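Local structure of octenoyl-CoA reductase/carboxylase (Streptomyces sp., 4A0S) at residues A[108-113]-A[168-173]. The protein reductively carboxylates 2-octenoyl-CoA with NADPH, supplying an extender unit for cinnabaramide polyketide biosynthesis. Numbering follows the deposited sequence.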
ATOM      1  N   GLN A 108     -15.702  10.472  36.592  1.00 21.91           N
ATOM      2  CA  GLN A 108     -15.606  11.389  37.705  1.00 22.21           C
ATOM      3  C   GLN A 108     -16.551  12.559  37.442  1.00 23.22           C
ATOM      4  O   GLN A 108     -16.866  12.836  36.276  1.00 22.85           O
ATOM      5  CB  GLN A 108     -14.159  11.897  37.825  1.00 21.51           C
ATOM      6  CG  GLN A 108     -13.132  10.833  38.202  1.00 21.02           C
ATOM      7  CD  GLN A 108     -13.471  10.108  39.496  1.00 22.39           C
ATOM      8  OE1 GLN A 108     -14.175  10.652  40.356  1.00 22.81           O
ATOM      9  NE2 GLN A 108     -12.985   8.873  39.640  1.00 21.73           N
ATOM     10  N   PRO A 109     -17.003  13.252  38.517  1.00 24.21           N
ATOM     11  CA  PRO A 109     -17.847  14.442  38.373  1.00 24.86           C
ATOM     12  C   PRO A 109     -17.073  15.641  37.806  1.00 24.44           C
ATOM     13  O   PRO A 109     -17.654  16.703  37.555  1.00 24.72           O
ATOM     14  CB  PRO A 109     -18.311  14.740  39.810  1.00 26.18           C
ATOM     15  CG  PRO A 109     -17.719  13.712  40.695  1.00 26.13           C
ATOM     16  CD  PRO A 109     -16.664  12.976  39.926  1.00 24.59           C
ATOM     17  N   TYR A 110     -15.770  15.455  37.615  1.00 23.24           N
ATOM     18  CA  TYR A 110     -14.899  16.450  37.024  1.00 22.60           C
ATOM     19  C   TYR A 110     -14.218  15.785  35.843  1.00 21.47           C
ATOM     20  O   TYR A 110     -14.043  14.559  35.820  1.00 20.96           O
ATOM     21  CB  TYR A 110     -13.847  16.926  38.034  1.00 23.01           C
ATOM     22  CG  TYR A 110     -12.993  15.810  38.591  1.00 24.05           C
ATOM     23  CD1 TYR A 110     -13.415  15.054  39.690  1.00 28.00           C
ATOM     24  CD2 TYR A 110     -11.759  15.501  38.007  1.00 26.70           C
ATOM     25  CE1 TYR A 110     -12.620  14.005  40.195  1.00 29.49           C
ATOM     26  CE2 TYR A 110     -10.963  14.465  38.508  1.00 27.69           C
ATOM     27  CZ  TYR A 110     -11.400  13.729  39.592  1.00 29.69           C
ATOM     28  OH  TYR A 110     -10.599  12.717  40.069  1.00 33.30           O
ATOM     29  N   HIS A 111     -13.856  16.587  34.854  1.00 20.40           N
ATOM     30  CA  HIS A 111     -13.077  16.087  33.758  1.00 19.18           C
ATOM     31  C   HIS A 111     -11.870  16.968  33.546  1.00 18.60           C
ATOM     32  O   HIS A 111     -12.007  18.127  33.158  1.00 18.75           O
ATOM     33  CB  HIS A 111     -13.897  16.024  32.490  1.00 19.22           C
ATOM     34  CG  HIS A 111     -13.152  15.424  31.345  1.00 18.24           C
ATOM     35  ND1 HIS A 111     -13.649  15.410  30.063  1.00 17.85           N
ATOM     36  CD2 HIS A 111     -11.947  14.804  31.294  1.00 16.84           C
ATOM     37  CE1 HIS A 111     -12.781  14.805  29.272  1.00 17.14           C
ATOM     38  NE2 HIS A 111     -11.740  14.432  29.994  1.00 16.37           N
ATOM     39  N   VAL A 112     -10.694  16.401  33.799  1.00 17.67           N
ATOM     40  CA  VAL A 112      -9.447  17.108  33.563  1.00 16.84           C
ATOM     41  C   VAL A 112      -9.049  16.997  32.099  1.00 16.37           C
ATOM     42  O   VAL A 112      -8.706  15.927  31.604  1.00 15.90           O
ATOM     43  CB  VAL A 112      -8.333  16.621  34.475  1.00 16.79           C
ATOM     44  CG1 VAL A 112      -7.062  17.471  34.254  1.00 16.36           C
ATOM     45  CG2 VAL A 112      -8.806  16.669  35.951  1.00 17.09           C
ATOM     46  N   LEU A 113      -9.102  18.141  31.432  1.00 16.63           N
ATOM     47  CA  LEU A 113      -8.879  18.261  29.989  1.00 16.40           C
ATOM     48  C   LEU A 113      -7.409  18.363  29.662  1.00 15.99           C
ATOM     49  O   LEU A 113      -6.584  18.415  30.559  1.00 15.91           O
ATOM     50  CB  LEU A 113      -9.584  19.513  29.474  1.00 16.95           C
ATOM     51  CG  LEU A 113     -11.059  19.644  29.846  1.00 17.73           C
ATOM     52  CD1 LEU A 113     -11.604  20.832  29.109  1.00 18.11           C
ATOM     53  CD2 LEU A 113     -11.876  18.371  29.502  1.00 18.16           C
ATOM     54  N   THR A 168     -10.752  10.524  27.852  1.00 16.89           N
ATOM     55  CA  THR A 168     -10.175  10.054  29.093  1.00 16.90           C
ATOM     56  C   THR A 168     -10.069  11.208  30.043  1.00 17.05           C
ATOM     57  O   THR A 168     -10.025  12.360  29.635  1.00 17.07           O
ATOM     58  CB  THR A 168      -8.760   9.425  28.961  1.00 16.62           C
ATOM     59  OG1 THR A 168      -7.759  10.439  28.975  1.00 16.52           O
ATOM     60  CG2 THR A 168      -8.640   8.554  27.715  1.00 16.45           C
ATOM     61  N   ASN A 169      -9.990  10.875  31.317  1.00 17.19           N
ATOM     62  CA  ASN A 169      -9.779  11.874  32.309  1.00 17.35           C
ATOM     63  C   ASN A 169      -8.282  12.060  32.495  1.00 17.16           C
ATOM     64  O   ASN A 169      -7.464  11.410  31.822  1.00 16.91           O
ATOM     65  CB  ASN A 169     -10.429  11.455  33.623  1.00 17.65           C
ATOM     66  CG  ASN A 169     -11.086  12.614  34.327  1.00 17.96           C
ATOM     67  OD1 ASN A 169     -10.538  13.722  34.367  1.00 17.95           O
ATOM     68  ND2 ASN A 169     -12.265  12.374  34.895  1.00 18.28           N
ATOM     69  N   PHE A 170      -7.940  12.951  33.411  1.00 17.32           N
ATOM     70  CA  PHE A 170      -6.556  13.117  33.866  1.00 17.23           C
ATOM     71  C   PHE A 170      -5.688  13.617  32.730  1.00 17.00           C
ATOM     72  O   PHE A 170      -4.548  13.190  32.543  1.00 16.83           O
ATOM     73  CB  PHE A 170      -6.025  11.835  34.520  1.00 17.20           C
ATOM     74  CG  PHE A 170      -7.065  11.126  35.347  1.00 17.42           C
ATOM     75  CD1 PHE A 170      -7.713  11.800  36.386  1.00 17.74           C
ATOM     76  CD2 PHE A 170      -7.413   9.809  35.075  1.00 17.36           C
ATOM     77  CE1 PHE A 170      -8.714  11.165  37.152  1.00 17.99           C
ATOM     78  CE2 PHE A 170      -8.390   9.151  35.823  1.00 17.61           C
ATOM     79  CZ  PHE A 170      -9.049   9.841  36.878  1.00 18.74           C
ATOM     80  N   GLY A 171      -6.272  14.544  31.975  1.00 17.03           N
ATOM     81  CA  GLY A 171      -5.584  15.203  30.901  1.00 16.87           C
ATOM     82  C   GLY A 171      -4.463  16.124  31.353  1.00 16.94           C
ATOM     83  O   GLY A 171      -4.191  16.283  32.554  1.00 17.12           O
ATOM     84  N   GLY A 172      -3.827  16.744  30.367  1.00 16.84           N
ATOM     85  CA  GLY A 172      -2.599  17.482  30.590  1.00 16.90           C
ATOM     86  C   GLY A 172      -2.735  18.943  30.972  1.00 17.17           C
ATOM     87  O   GLY A 172      -1.732  19.585  31.261  1.00 17.28           O
ATOM     88  N   LEU A 173      -3.950  19.483  30.965  1.00 17.33           N
ATOM     89  CA  LEU A 173      -4.118  20.876  31.399  1.00 17.65           C
ATOM     90  C   LEU A 173      -4.267  20.933  32.919  1.00 17.89           C
ATOM     91  O   LEU A 173      -5.311  21.273  33.471  1.00 18.24           O
ATOM     92  CB  LEU A 173      -5.262  21.552  30.668  1.00 17.77           C
ATOM     93  CG  LEU A 173      -4.888  21.926  29.232  1.00 17.63           C
ATOM     94  CD1 LEU A 173      -6.132  22.125  28.417  1.00 17.69           C
ATOM     95  CD2 LEU A 173      -4.045  23.178  29.208  1.00 17.95           C
TER
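Tyr110 OH lies at the edge of the Phe170 ring, in its plane, 3.8 Å from Phe170 CE1. Asn169 CB sits over the centre of one Phe170 face. Gln108 CB lies on one face of the Tyr110 ring, offset toward the rim. The imidazole of His111 has Leu113 CD2 over the centre of one face, while Thr168 O and Asn169 OD1 come to its edge. With CG anti to the backbone N (chi1 -176°), His111 directs NE2 at Thr168 O, 2.7 Å away. This short bond reaches the carbonyl from above its plane. Thr89 OG1 holds His111 ND1, so both ring nitrogens are engaged and the ring rotation is fixed.

Strand 110-112 pairs on one side with strand 24-31. The loop 168-173, which leads to strand 176-180, docks against it within the GroES-like part of this medium-chain dehydrogenase/reductase fold. The Asn169 amide acts in place of a backbone peptide. Its ND2 donates to Tyr110 O at 3.0 Å, and the acceptor lies in the amide plane. Its OD1 accepts from Val112 N at 2.7 Å, a nearly straight bond (165°), and also from Phe170 N, which lies in the carbonyl plane. These bonds fix how the buried amide is turned, and ND2 has a further partner close to the segments. Main-chain bonds then take over: Gly171 N to Val112 O at 2.8 Å and Leu173 N to Leu113 O at 2.9 Å. Val112 CG1 packs 3.5 Å from Gly171 O, and Leu173 CB rests 3.4 Å from Leu113 O.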